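PDB 3FIJ: Lin1909 protein from Listeria innocua, which probably hydrolyses gamma-glutamyl compounds such as gamma-glutamyl-gamma-aminobutyrate and binds a manganese ion. Local coordinates for residues 117-122 and 178-183; 126-131 and 182-187; 187-192 and 206-211. One frame throughout, in Å; residues are numbered along the deposited sequence.

How the contacts relate
Contacts 1 and 2 lie next to each other, their centres about 7 Å apart, and share I182 and K183: helix 116-124 packs on strand 181-182, which pairs in contact 2 with strand 129-130, the element following that helix. Two probable backbone hydrogen bonds tie them, F181 O with Y130 N and N122 O with G127 N, both 2.7 Å. Contact 1 carries H178 of the manganese site; the I182 side chain, shared by contacts 1 and 2, is about 11 Å from the ion. Contact 3 starts at P187, where contact 2 ends, and its centre lies about 15 Å and about 14 Å from those of contacts 1 and 2; F189 CZ reaches V121 CG1 at 3.8 Å, away from the metal.

Contact 1. Residues 117-122 and 178-183. With MN (manganese (II) ion), chain I.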
ATOM      1  N   GLY A 117     -12.396  22.020  18.943  1.00 15.47           N
ATOM      2  CA  GLY A 117     -13.212  23.203  19.142  1.00 15.77           C
ATOM      3  C   GLY A 117     -13.258  23.751  20.556  1.00 15.36           C
ATOM      4  O   GLY A 117     -13.100  24.955  20.754  1.00 17.09           O
HETATM    5  N   MSE A 118     -13.491  22.882  21.532  1.00 14.03           N
HETATM    6  CA  MSE A 118     -13.549  23.278  22.935  1.00 13.99           C
HETATM    7  C   MSE A 118     -12.178  23.794  23.387  1.00 15.71           C
HETATM    8  O   MSE A 118     -12.072  24.659  24.254  1.00 13.50           O
HETATM    9  CB  MSE A 118     -13.963  22.078  23.796  1.00 14.34           C
HETATM   10  CG  MSE A 118     -14.079  22.369  25.289  1.00 15.21           C
HETATM   11 SE   MSE A 118     -14.168  20.726  26.357  1.00 24.39          SE
HETATM   12  CE  MSE A 118     -12.240  20.354  26.455  1.00 16.59           C
ATOM     13  N   GLN A 119     -11.122  23.242  22.802  1.00 16.71           N
ATOM     14  CA  GLN A 119      -9.785  23.678  23.157  1.00 17.54           C
ATOM     15  C   GLN A 119      -9.460  25.001  22.475  1.00 17.98           C
ATOM     16  O   GLN A 119      -8.691  25.811  23.005  1.00 18.47           O
ATOM     17  CB  GLN A 119      -8.758  22.612  22.778  1.00 14.62           C
ATOM     18  CG  GLN A 119      -8.941  21.337  23.571  1.00 17.37           C
ATOM     19  CD  GLN A 119      -7.833  20.344  23.344  1.00 15.52           C
ATOM     20  OE1 GLN A 119      -7.843  19.249  23.908  1.00 15.15           O
ATOM     21  NE2 GLN A 119      -6.869  20.715  22.510  1.00 17.23           N
ATOM     22  N   LEU A 120     -10.037  25.225  21.300  1.00 17.76           N
ATOM     23  CA  LEU A 120      -9.786  26.476  20.601  1.00 17.10           C
ATOM     24  C   LEU A 120     -10.473  27.622  21.359  1.00 17.49           C
ATOM     25  O   LEU A 120      -9.934  28.722  21.472  1.00 17.74           O
ATOM     26  CB  LEU A 120     -10.292  26.408  19.162  1.00 15.83           C
ATOM     27  CG  LEU A 120     -10.037  27.710  18.404  1.00 17.44           C
ATOM     28  CD1 LEU A 120      -9.544  27.393  17.030  1.00 20.03           C
ATOM     29  CD2 LEU A 120     -11.301  28.567  18.370  1.00 14.11           C
ATOM     30  N   VAL A 121     -11.661  27.363  21.887  1.00 17.82           N
ATOM     31  CA  VAL A 121     -12.366  28.382  22.645  1.00 17.12           C
ATOM     32  C   VAL A 121     -11.514  28.744  23.876  1.00 18.03           C
ATOM     33  O   VAL A 121     -11.218  29.912  24.119  1.00 18.67           O
ATOM     34  CB  VAL A 121     -13.754  27.861  23.068  1.00 15.58           C
ATOM     35  CG1 VAL A 121     -14.387  28.773  24.117  1.00 14.83           C
ATOM     36  CG2 VAL A 121     -14.636  27.764  21.851  1.00 12.96           C
ATOM     37  N   ASN A 122     -11.101  27.734  24.632  1.00 16.97           N
ATOM     38  CA  ASN A 122     -10.292  27.952  25.822  1.00 17.39           C
ATOM     39  C   ASN A 122      -9.075  28.848  25.514  1.00 19.46           C
ATOM     40  O   ASN A 122      -8.804  29.817  26.229  1.00 20.83           O
ATOM     41  CB  ASN A 122      -9.851  26.597  26.390  1.00 14.09           C
ATOM     42  CG  ASN A 122      -9.254  26.715  27.784  1.00 15.19           C
ATOM     43  OD1 ASN A 122      -8.045  26.542  27.973  1.00 13.74           O
ATOM     44  ND2 ASN A 122     -10.101  27.014  28.769  1.00 11.14           N
ATOM     45  N   HIS A 178      -8.495  12.291  21.172  1.00 12.74           N
ATOM     46  CA  HIS A 178      -7.590  13.413  21.345  1.00 12.34           C
ATOM     47  C   HIS A 178      -6.348  13.063  22.153  1.00 12.23           C
ATOM     48  O   HIS A 178      -6.334  12.085  22.906  1.00  9.43           O
ATOM     49  CB  HIS A 178      -8.342  14.585  21.992  1.00 10.59           C
ATOM     50  CG  HIS A 178      -8.922  14.272  23.342  1.00 14.17           C
ATOM     51  ND1 HIS A 178      -8.255  14.537  24.520  1.00 14.81           N
ATOM     52  CD2 HIS A 178     -10.098  13.701  23.693  1.00 14.14           C
ATOM     53  CE1 HIS A 178      -8.999  14.143  25.541  1.00 15.20           C
ATOM     54  NE2 HIS A 178     -10.122  13.633  25.069  1.00 16.32           N
ATOM     55  N   HIS A 179      -5.291  13.848  21.956  1.00 12.31           N
ATOM     56  CA  HIS A 179      -4.057  13.630  22.687  1.00 13.13           C
ATOM     57  C   HIS A 179      -3.644  14.914  23.409  1.00 13.76           C
ATOM     58  O   HIS A 179      -2.590  14.962  24.048  1.00 14.74           O
ATOM     59  CB  HIS A 179      -2.934  13.123  21.762  1.00  9.62           C
ATOM     60  CG  HIS A 179      -2.196  14.208  21.043  1.00 13.46           C
ATOM     61  ND1 HIS A 179      -2.752  14.940  20.019  1.00 11.83           N
ATOM     62  CD2 HIS A 179      -0.945  14.700  21.223  1.00 12.92           C
ATOM     63  CE1 HIS A 179      -1.879  15.838  19.596  1.00 11.76           C
ATOM     64  NE2 HIS A 179      -0.777  15.714  20.312  1.00 14.94           N
ATOM     65  N   GLN A 180      -4.481  15.948  23.318  1.00 13.09           N
ATOM     66  CA  GLN A 180      -4.200  17.208  24.009  1.00 14.42           C
ATOM     67  C   GLN A 180      -5.336  17.490  24.990  1.00 15.36           C
ATOM     68  O   GLN A 180      -6.443  16.968  24.826  1.00 15.45           O
ATOM     69  CB  GLN A 180      -4.075  18.371  23.020  1.00 17.17           C
ATOM     70  CG  GLN A 180      -2.963  18.227  21.993  1.00 16.85           C
ATOM     71  CD  GLN A 180      -2.470  19.573  21.489  1.00 19.39           C
ATOM     72  OE1 GLN A 180      -3.264  20.477  21.237  1.00 21.29           O
ATOM     73  NE2 GLN A 180      -1.159  19.708  21.332  1.00 16.71           N
ATOM     74  N   PHE A 181      -5.060  18.296  26.013  1.00 14.70           N
ATOM     75  CA  PHE A 181      -6.074  18.633  27.016  1.00 15.08           C
ATOM     76  C   PHE A 181      -5.998  20.080  27.476  1.00 16.16           C
ATOM     77  O   PHE A 181      -4.966  20.741  27.346  1.00 16.54           O
ATOM     78  CB  PHE A 181      -5.916  17.794  28.284  1.00 12.59           C
ATOM     79  CG  PHE A 181      -5.779  16.330  28.051  1.00 12.44           C
ATOM     80  CD1 PHE A 181      -4.575  15.794  27.623  1.00 13.40           C
ATOM     81  CD2 PHE A 181      -6.851  15.479  28.287  1.00 12.57           C
ATOM     82  CE1 PHE A 181      -4.429  14.426  27.439  1.00 14.85           C
ATOM     83  CE2 PHE A 181      -6.726  14.105  28.107  1.00 14.24           C
ATOM     84  CZ  PHE A 181      -5.512  13.574  27.680  1.00 14.99           C
ATOM     85  N   ILE A 182      -7.094  20.566  28.042  1.00 16.90           N
ATOM     86  CA  ILE A 182      -7.099  21.906  28.592  1.00 17.61           C
ATOM     87  C   ILE A 182      -6.200  21.825  29.829  1.00 20.00           C
ATOM     88  O   ILE A 182      -6.349  20.923  30.663  1.00 20.99           O
ATOM     89  CB  ILE A 182      -8.514  22.338  29.053  1.00 15.44           C
ATOM     90  CG1 ILE A 182      -9.407  22.603  27.837  1.00 14.30           C
ATOM     91  CG2 ILE A 182      -8.409  23.575  29.965  1.00 13.97           C
ATOM     92  CD1 ILE A 182     -10.737  23.290  28.171  1.00 11.24           C
ATOM     93  N   LYS A 183      -5.251  22.746  29.937  1.00 22.18           N
ATOM     94  CA  LYS A 183      -4.358  22.775  31.092  1.00 22.22           C
ATOM     95  C   LYS A 183      -4.954  23.841  31.988  1.00 21.54           C
ATOM     96  O   LYS A 183      -5.653  23.540  32.954  1.00 20.14           O
ATOM     97  CB  LYS A 183      -2.930  23.153  30.666  1.00 23.05           C
ATOM     98  CG  LYS A 183      -1.875  22.999  31.772  1.00 26.46           C
ATOM     99  CD  LYS A 183      -0.443  22.947  31.214  1.00 28.77           C
ATOM    100  CE  LYS A 183      -0.017  24.284  30.601  1.00 31.53           C
ATOM    101  NZ  LYS A 183       1.189  24.181  29.716  1.00 31.38           N
TER
HETATM  102 MN    MN I 300     -11.281  12.044  26.335  1.00 15.60          MN
HETATM  103  O   HOH W   1     -13.067  12.515  25.023  1.00 13.41           O
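I182 meets segment 117-122 of helix 116-124 between two side chains. Its CD1 lies 3.7 Å from CE of M118, a selenomethionine, and the two chains cross at about a right angle. With CG anti to the backbone N (chi1 -179°) and a bend at chi3, M118 brings its methyl to the isoleucine. On the other flank CG2 and CD1 of I182 rest against the amide of N122, CD1 3.8 Å from its CG. One helical turn also supplies Q119, whose extended chain crosses Q180 at about a right angle. Its amide end lies against the Q180 carbonyl.

The same Q180 carbonyl accepts a hydrogen bond from ND1 of H178 (3.0 Å), the donor tilted 23° from the carbonyl plane. That second-shell bond helps to fix the imidazole, whose NE2 binds manganese at 2.3 Å, beside a water and the side chains of H143, H154, S176 and E201. F181 adds to the setting: H178 ND1 lies over one face of its ring, toward the rim, and the ring meets H143 edge-to-face. Q180 NE2 is tied to Q131 O.

Helix 116-124 follows strand 111-114 and C115, probably the nucleophile of a Cys-His-Glu triad as in class I glutamine amidotransferases, and Q119 lies near that group. Strand 200-205 packs against the contact, V203 touching both M118 and I182, while L120 turns to helix 91-106 and L129 of strand 129-130 touches Q119 and Q180.

Contact 2. Residues 126-131 and 182-187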
ATOM      1  N   GLY A 126      -7.808  33.022  26.544  1.00 25.74           N
ATOM      2  CA  GLY A 126      -6.736  33.078  27.523  1.00 25.61           C
ATOM      3  C   GLY A 126      -6.337  31.834  28.295  1.00 26.08           C
ATOM      4  O   GLY A 126      -5.584  31.945  29.257  1.00 26.07           O
ATOM      5  N   GLY A 127      -6.824  30.660  27.897  1.00 25.03           N
ATOM      6  CA  GLY A 127      -6.462  29.440  28.610  1.00 20.89           C
ATOM      7  C   GLY A 127      -5.253  28.784  27.978  1.00 18.72           C
ATOM      8  O   GLY A 127      -4.675  29.336  27.048  1.00 17.71           O
ATOM      9  N   THR A 128      -4.850  27.623  28.485  1.00 18.30           N
ATOM     10  CA  THR A 128      -3.702  26.914  27.921  1.00 18.44           C
ATOM     11  C   THR A 128      -4.042  25.440  27.760  1.00 18.58           C
ATOM     12  O   THR A 128      -5.092  24.987  28.221  1.00 18.00           O
ATOM     13  CB  THR A 128      -2.431  27.043  28.810  1.00 18.19           C
ATOM     14  OG1 THR A 128      -2.661  26.426  30.081  1.00 19.77           O
ATOM     15  CG2 THR A 128      -2.075  28.510  29.021  1.00 18.55           C
ATOM     16  N   LEU A 129      -3.150  24.692  27.115  1.00 17.76           N
ATOM     17  CA  LEU A 129      -3.373  23.269  26.885  1.00 17.27           C
ATOM     18  C   LEU A 129      -2.130  22.433  27.161  1.00 17.68           C
ATOM     19  O   LEU A 129      -1.016  22.950  27.144  1.00 20.43           O
ATOM     20  CB  LEU A 129      -3.757  23.044  25.421  1.00 15.12           C
ATOM     21  CG  LEU A 129      -4.810  23.935  24.763  1.00 14.20           C
ATOM     22  CD1 LEU A 129      -4.847  23.651  23.257  1.00 12.10           C
ATOM     23  CD2 LEU A 129      -6.160  23.692  25.409  1.00 11.27           C
ATOM     24  N   TYR A 130      -2.323  21.145  27.424  1.00 17.12           N
ATOM     25  CA  TYR A 130      -1.193  20.239  27.583  1.00 16.85           C
ATOM     26  C   TYR A 130      -0.966  19.835  26.127  1.00 17.69           C
ATOM     27  O   TYR A 130      -1.920  19.463  25.442  1.00 19.65           O
ATOM     28  CB  TYR A 130      -1.561  18.982  28.377  1.00 15.72           C
ATOM     29  CG  TYR A 130      -1.646  19.165  29.872  1.00 17.31           C
ATOM     30  CD1 TYR A 130      -2.866  19.426  30.489  1.00 17.14           C
ATOM     31  CD2 TYR A 130      -0.499  19.073  30.680  1.00 19.56           C
ATOM     32  CE1 TYR A 130      -2.953  19.588  31.866  1.00 17.74           C
ATOM     33  CE2 TYR A 130      -0.573  19.238  32.061  1.00 16.19           C
ATOM     34  CZ  TYR A 130      -1.805  19.494  32.644  1.00 17.60           C
ATOM     35  OH  TYR A 130      -1.899  19.656  34.001  1.00 19.13           O
ATOM     36  N   GLN A 131       0.270  19.910  25.650  1.00 17.70           N
ATOM     37  CA  GLN A 131       0.570  19.557  24.267  1.00 17.98           C
ATOM     38  C   GLN A 131       0.449  18.065  23.942  1.00 18.21           C
ATOM     39  O   GLN A 131       0.234  17.703  22.783  1.00 18.13           O
ATOM     40  CB  GLN A 131       1.962  20.070  23.897  1.00 18.61           C
ATOM     41  CG  GLN A 131       2.001  21.570  23.713  1.00 21.59           C
ATOM     42  CD  GLN A 131       3.321  22.068  23.168  1.00 24.89           C
ATOM     43  OE1 GLN A 131       3.960  21.407  22.338  1.00 25.84           O
ATOM     44  NE2 GLN A 131       3.731  23.252  23.613  1.00 24.46           N
ATOM     45  N   ILE A 182      -7.094  20.566  28.042  1.00 16.90           N
ATOM     46  CA  ILE A 182      -7.099  21.906  28.592  1.00 17.61           C
ATOM     47  C   ILE A 182      -6.200  21.825  29.829  1.00 20.00           C
ATOM     48  O   ILE A 182      -6.349  20.923  30.663  1.00 20.99           O
ATOM     49  CB  ILE A 182      -8.514  22.338  29.053  1.00 15.44           C
ATOM     50  CG1 ILE A 182      -9.407  22.603  27.837  1.00 14.30           C
ATOM     51  CG2 ILE A 182      -8.409  23.575  29.965  1.00 13.97           C
ATOM     52  CD1 ILE A 182     -10.737  23.290  28.171  1.00 11.24           C
ATOM     53  N   LYS A 183      -5.251  22.746  29.937  1.00 22.18           N
ATOM     54  CA  LYS A 183      -4.358  22.775  31.092  1.00 22.22           C
ATOM     55  C   LYS A 183      -4.954  23.841  31.988  1.00 21.54           C
ATOM     56  O   LYS A 183      -5.653  23.540  32.954  1.00 20.14           O
ATOM     57  CB  LYS A 183      -2.930  23.153  30.666  1.00 23.05           C
ATOM     58  CG  LYS A 183      -1.875  22.999  31.772  1.00 26.46           C
ATOM     59  CD  LYS A 183      -0.443  22.947  31.214  1.00 28.77           C
ATOM     60  CE  LYS A 183      -0.017  24.284  30.601  1.00 31.53           C
ATOM     61  NZ  LYS A 183       1.189  24.181  29.716  1.00 31.38           N
ATOM     62  N   LYS A 184      -4.691  25.095  31.647  1.00 22.67           N
ATOM     63  CA  LYS A 184      -5.238  26.208  32.401  1.00 25.38           C
ATOM     64  C   LYS A 184      -6.536  26.647  31.714  1.00 24.30           C
ATOM     65  O   LYS A 184      -6.539  27.034  30.548  1.00 23.91           O
ATOM     66  CB  LYS A 184      -4.231  27.364  32.444  1.00 28.58           C
ATOM     67  CG  LYS A 184      -4.673  28.552  33.287  1.00 33.56           C
ATOM     68  CD  LYS A 184      -4.971  28.124  34.725  1.00 37.74           C
ATOM     69  CE  LYS A 184      -5.394  29.305  35.597  1.00 39.06           C
ATOM     70  NZ  LYS A 184      -5.765  28.860  36.971  1.00 40.10           N
ATOM     71  N   LEU A 185      -7.640  26.565  32.442  1.00 24.08           N
ATOM     72  CA  LEU A 185      -8.944  26.945  31.916  1.00 24.60           C
ATOM     73  C   LEU A 185      -9.110  28.461  31.841  1.00 25.17           C
ATOM     74  O   LEU A 185      -8.915  29.162  32.831  1.00 25.77           O
ATOM     75  CB  LEU A 185     -10.043  26.360  32.803  1.00 23.37           C
ATOM     76  CG  LEU A 185     -11.484  26.642  32.374  1.00 24.52           C
ATOM     77  CD1 LEU A 185     -11.823  25.779  31.157  1.00 22.45           C
ATOM     78  CD2 LEU A 185     -12.432  26.346  33.529  1.00 21.46           C
ATOM     79  N   ALA A 186      -9.474  28.967  30.669  1.00 25.40           N
ATOM     80  CA  ALA A 186      -9.677  30.403  30.494  1.00 24.85           C
ATOM     81  C   ALA A 186     -10.748  30.901  31.473  1.00 25.96           C
ATOM     82  O   ALA A 186     -11.671  30.166  31.828  1.00 24.96           O
ATOM     83  CB  ALA A 186     -10.098  30.704  29.055  1.00 21.45           C
ATOM     84  N   PRO A 187     -10.636  32.163  31.925  1.00 27.37           N
ATOM     85  CA  PRO A 187     -11.615  32.727  32.864  1.00 28.36           C
ATOM     86  C   PRO A 187     -12.979  32.967  32.224  1.00 29.24           C
ATOM     87  O   PRO A 187     -13.067  33.272  31.032  1.00 30.64           O
ATOM     88  CB  PRO A 187     -10.947  34.021  33.317  1.00 28.61           C
ATOM     89  CG  PRO A 187     -10.212  34.449  32.088  1.00 29.65           C
ATOM     90  CD  PRO A 187      -9.589  33.150  31.604  1.00 26.85           C
TER
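T128 N donates to K184 O at 2.7 Å, nearly straight at 160°. Two more bonds surround T128: its O accepts from K183 N (2.8 Å), and its OG1 accepts from K184 N (2.9 Å). The hydroxyl reaches that amide because it sits between backbone N and carbonyl carbon (chi1 63°). K183 and K184 thus both face T128, a classic beta bulge, next to the antiparallel, non-hydrogen-bonded pair L129-I182. K184 O also lies 3.1 Å from CA of G127, and the A186 methyl closes on G127 N. G126, with positive phi, is the C-prime residue of the Schellman motif that ends helix 116-124.

K183 crosses Y130 at about a right angle: its CG lies over one ring face, 3.7 Å from the centroid, a CH-pi contact. The ammonium group goes on to a salt bridge with E80, and Y130 OH bonds to E137. On the inner side L129 CD2 packs against the I182 backbone, 3.8 Å from its CA.

The chemistry is therefore backbone pairing reinforced by one threonine hydroxyl, which serves the extra amide of the bulge, with the lysine's aliphatic part covering the tyrosine and its charge directed to E80.

Contact 3. Residues 187-192 and 206-211; sequences PSFKVT and DNLPSW
S188 and D206 bring the two segments together, their CA atoms 5.9 Å apart, where strand 189-195 begins and the chain leaves strand 200-205. S188 has positive phi (88°) and D206 an extended backbone; the link between them is one weak hydrogen bond, D206 N to S188 O at 3.5 Å. Beyond it the strands are bonded, K190 with E204.

The D206 carboxylate turns back onto this junction. With CG between backbone N and carbonyl carbon (chi1 60°), OD1 comes to lie above the flat face of the S188-F189 peptide, 3.0 Å from S188 C. It stands equally far from S188 O, and the F189 N-H does not point at it, so the carboxylate receives no hydrogen bond from this peptide.

L208 uses both methyls beside this junction. Its CD1 meets the outer end of the F189 ring (CE2 and CZ) obliquely, 3.6 Å from CE2, the side chains crossing at about a right angle; CD2 rests on S188, 4.0 Å from CB. F189 itself continues inward to V203, L125 and Y212, the last ring almost perpendicular to it.

At this surface the polar side is thus weak: a carboxylate oxygen poised over a peptide carbon, whose partly positive charge may offset the nearness of the carbonyl oxygen. K190 NZ, 6.5 Å from D206 OD1, can add at most a weak, long-range attraction. Firmer cohesion comes from leucine against phenylalanine, which joins the 206-211 loop to the strand.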
ATOM      1  N   PRO A 187     -10.636  32.163  31.925  1.00 27.37           N
ATOM      2  CA  PRO A 187     -11.615  32.727  32.864  1.00 28.36           C
ATOM      3  C   PRO A 187     -12.979  32.967  32.224  1.00 29.24           C
ATOM      4  O   PRO A 187     -13.067  33.272  31.032  1.00 30.64           O
ATOM      5  CB  PRO A 187     -10.947  34.021  33.317  1.00 28.61           C
ATOM      6  CG  PRO A 187     -10.212  34.449  32.088  1.00 29.65           C
ATOM      7  CD  PRO A 187      -9.589  33.150  31.604  1.00 26.85           C
ATOM      8  N   SER A 188     -14.027  32.831  33.033  1.00 30.50           N
ATOM      9  CA  SER A 188     -15.423  33.001  32.618  1.00 30.53           C
ATOM     10  C   SER A 188     -15.998  31.682  32.097  1.00 30.24           C
ATOM     11  O   SER A 188     -16.944  31.663  31.304  1.00 29.65           O
ATOM     12  CB  SER A 188     -15.555  34.089  31.548  1.00 32.19           C
ATOM     13  OG  SER A 188     -15.104  35.335  32.044  1.00 36.44           O
ATOM     14  N   PHE A 189     -15.410  30.580  32.548  1.00 28.61           N
ATOM     15  CA  PHE A 189     -15.856  29.252  32.168  1.00 27.50           C
ATOM     16  C   PHE A 189     -15.787  28.345  33.383  1.00 27.44           C
ATOM     17  O   PHE A 189     -15.051  28.607  34.326  1.00 28.61           O
ATOM     18  CB  PHE A 189     -14.972  28.663  31.069  1.00 26.17           C
ATOM     19  CG  PHE A 189     -15.096  29.355  29.748  1.00 26.97           C
ATOM     20  CD1 PHE A 189     -14.322  30.470  29.454  1.00 25.84           C
ATOM     21  CD2 PHE A 189     -16.004  28.899  28.797  1.00 26.55           C
ATOM     22  CE1 PHE A 189     -14.447  31.122  28.232  1.00 26.58           C
ATOM     23  CE2 PHE A 189     -16.139  29.542  27.573  1.00 27.39           C
ATOM     24  CZ  PHE A 189     -15.357  30.658  27.288  1.00 26.63           C
ATOM     25  N   LYS A 190     -16.563  27.276  33.359  1.00 27.10           N
ATOM     26  CA  LYS A 190     -16.554  26.316  34.444  1.00 26.66           C
ATOM     27  C   LYS A 190     -16.534  24.935  33.807  1.00 26.40           C
ATOM     28  O   LYS A 190     -17.183  24.699  32.783  1.00 25.69           O
ATOM     29  CB  LYS A 190     -17.789  26.494  35.339  1.00 26.14           C
ATOM     30  CG  LYS A 190     -19.116  26.459  34.595  1.00 28.94           C
ATOM     31  CD  LYS A 190     -20.292  26.776  35.513  1.00 30.09           C
ATOM     32  CE  LYS A 190     -21.620  26.683  34.752  1.00 30.49           C
ATOM     33  NZ  LYS A 190     -22.821  26.791  35.635  1.00 30.31           N
ATOM     34  N   VAL A 191     -15.751  24.040  34.393  1.00 24.18           N
ATOM     35  CA  VAL A 191     -15.652  22.676  33.902  1.00 24.52           C
ATOM     36  C   VAL A 191     -16.904  21.972  34.422  1.00 22.72           C
ATOM     37  O   VAL A 191     -17.249  22.125  35.589  1.00 22.25           O
ATOM     38  CB  VAL A 191     -14.380  21.973  34.465  1.00 23.81           C
ATOM     39  CG1 VAL A 191     -14.416  21.989  35.981  1.00 30.14           C
ATOM     40  CG2 VAL A 191     -14.310  20.535  33.988  1.00 25.56           C
ATOM     41  N   THR A 192     -17.589  21.219  33.562  1.00 20.97           N
ATOM     42  CA  THR A 192     -18.794  20.510  33.987  1.00 19.03           C
ATOM     43  C   THR A 192     -18.712  19.006  33.796  1.00 18.29           C
ATOM     44  O   THR A 192     -19.639  18.285  34.149  1.00 17.75           O
ATOM     45  CB  THR A 192     -20.043  21.025  33.255  1.00 20.02           C
ATOM     46  OG1 THR A 192     -19.832  20.982  31.837  1.00 21.75           O
ATOM     47  CG2 THR A 192     -20.350  22.445  33.689  1.00 18.04           C
ATOM     48  N   ASP A 206     -20.302  31.153  32.008  1.00 41.15           N
ATOM     49  CA  ASP A 206     -21.123  31.736  33.060  1.00 45.04           C
ATOM     50  C   ASP A 206     -20.978  33.239  32.902  1.00 44.74           C
ATOM     51  O   ASP A 206     -19.876  33.780  32.972  1.00 43.85           O
ATOM     52  CB  ASP A 206     -20.672  31.264  34.447  1.00 48.39           C
ATOM     53  CG  ASP A 206     -19.248  31.634  34.751  1.00 52.22           C
ATOM     54  OD1 ASP A 206     -18.354  31.259  33.962  1.00 54.54           O
ATOM     55  OD2 ASP A 206     -19.024  32.297  35.785  1.00 54.72           O
ATOM     56  N   ASN A 207     -22.107  33.893  32.643  1.00 46.13           N
ATOM     57  CA  ASN A 207     -22.161  35.333  32.425  1.00 47.54           C
ATOM     58  C   ASN A 207     -21.667  35.654  31.011  1.00 46.91           C
ATOM     59  O   ASN A 207     -21.376  36.810  30.691  1.00 48.12           O
ATOM     60  CB  ASN A 207     -21.310  36.077  33.464  1.00 50.75           C
ATOM     61  CG  ASN A 207     -21.681  37.550  33.586  1.00 53.41           C
ATOM     62  OD1 ASN A 207     -21.661  38.300  32.605  1.00 54.67           O
ATOM     63  ND2 ASN A 207     -22.019  37.972  34.799  1.00 56.31           N
ATOM     64  N   LEU A 208     -21.561  34.631  30.163  1.00 44.19           N
ATOM     65  CA  LEU A 208     -21.121  34.854  28.788  1.00 40.92           C
ATOM     66  C   LEU A 208     -22.279  35.417  27.975  1.00 38.84           C
ATOM     67  O   LEU A 208     -23.436  35.074  28.204  1.00 39.38           O
ATOM     68  CB  LEU A 208     -20.641  33.554  28.139  1.00 40.26           C
ATOM     69  CG  LEU A 208     -19.307  32.951  28.573  1.00 39.66           C
ATOM     70  CD1 LEU A 208     -18.915  31.878  27.567  1.00 37.11           C
ATOM     71  CD2 LEU A 208     -18.231  34.026  28.634  1.00 38.00           C
ATOM     72  N   PRO A 209     -21.981  36.298  27.009  1.00 37.16           N
ATOM     73  CA  PRO A 209     -23.048  36.874  26.191  1.00 34.31           C
ATOM     74  C   PRO A 209     -23.690  35.835  25.275  1.00 32.94           C
ATOM     75  O   PRO A 209     -24.695  36.116  24.620  1.00 32.70           O
ATOM     76  CB  PRO A 209     -22.324  37.970  25.415  1.00 34.76           C
ATOM     77  CG  PRO A 209     -20.963  37.388  25.227  1.00 35.68           C
ATOM     78  CD  PRO A 209     -20.662  36.807  26.591  1.00 35.31           C
ATOM     79  N   SER A 210     -23.107  34.634  25.234  1.00 29.49           N
ATOM     80  CA  SER A 210     -23.625  33.556  24.391  1.00 26.34           C
ATOM     81  C   SER A 210     -23.800  32.242  25.140  1.00 23.76           C
ATOM     82  O   SER A 210     -23.066  31.944  26.077  1.00 23.74           O
ATOM     83  CB  SER A 210     -22.686  33.289  23.203  1.00 26.23           C
ATOM     84  OG  SER A 210     -22.560  34.406  22.345  1.00 28.36           O
ATOM     85  N   TRP A 211     -24.786  31.463  24.713  1.00 22.47           N
ATOM     86  CA  TRP A 211     -25.032  30.139  25.270  1.00 20.66           C
ATOM     87  C   TRP A 211     -23.812  29.360  24.768  1.00 20.11           C
ATOM     88  O   TRP A 211     -23.387  29.542  23.624  1.00 19.40           O
ATOM     89  CB  TRP A 211     -26.310  29.562  24.661  1.00 19.69           C
ATOM     90  CG  TRP A 211     -26.637  28.152  25.068  1.00 18.01           C
ATOM     91  CD1 TRP A 211     -27.485  27.764  26.065  1.00 17.06           C
ATOM     92  CD2 TRP A 211     -26.150  26.952  24.456  1.00 18.67           C
ATOM     93  NE1 TRP A 211     -27.568  26.389  26.106  1.00 17.60           N
ATOM     94  CE2 TRP A 211     -26.767  25.872  25.128  1.00 18.00           C
ATOM     95  CE3 TRP A 211     -25.278  26.690  23.399  1.00 18.82           C
ATOM     96  CZ2 TRP A 211     -26.511  24.543  24.784  1.00 16.80           C
ATOM     97  CZ3 TRP A 211     -25.025  25.369  23.055  1.00 17.49           C
ATOM     98  CH2 TRP A 211     -25.647  24.311  23.742  1.00 17.96           C
TER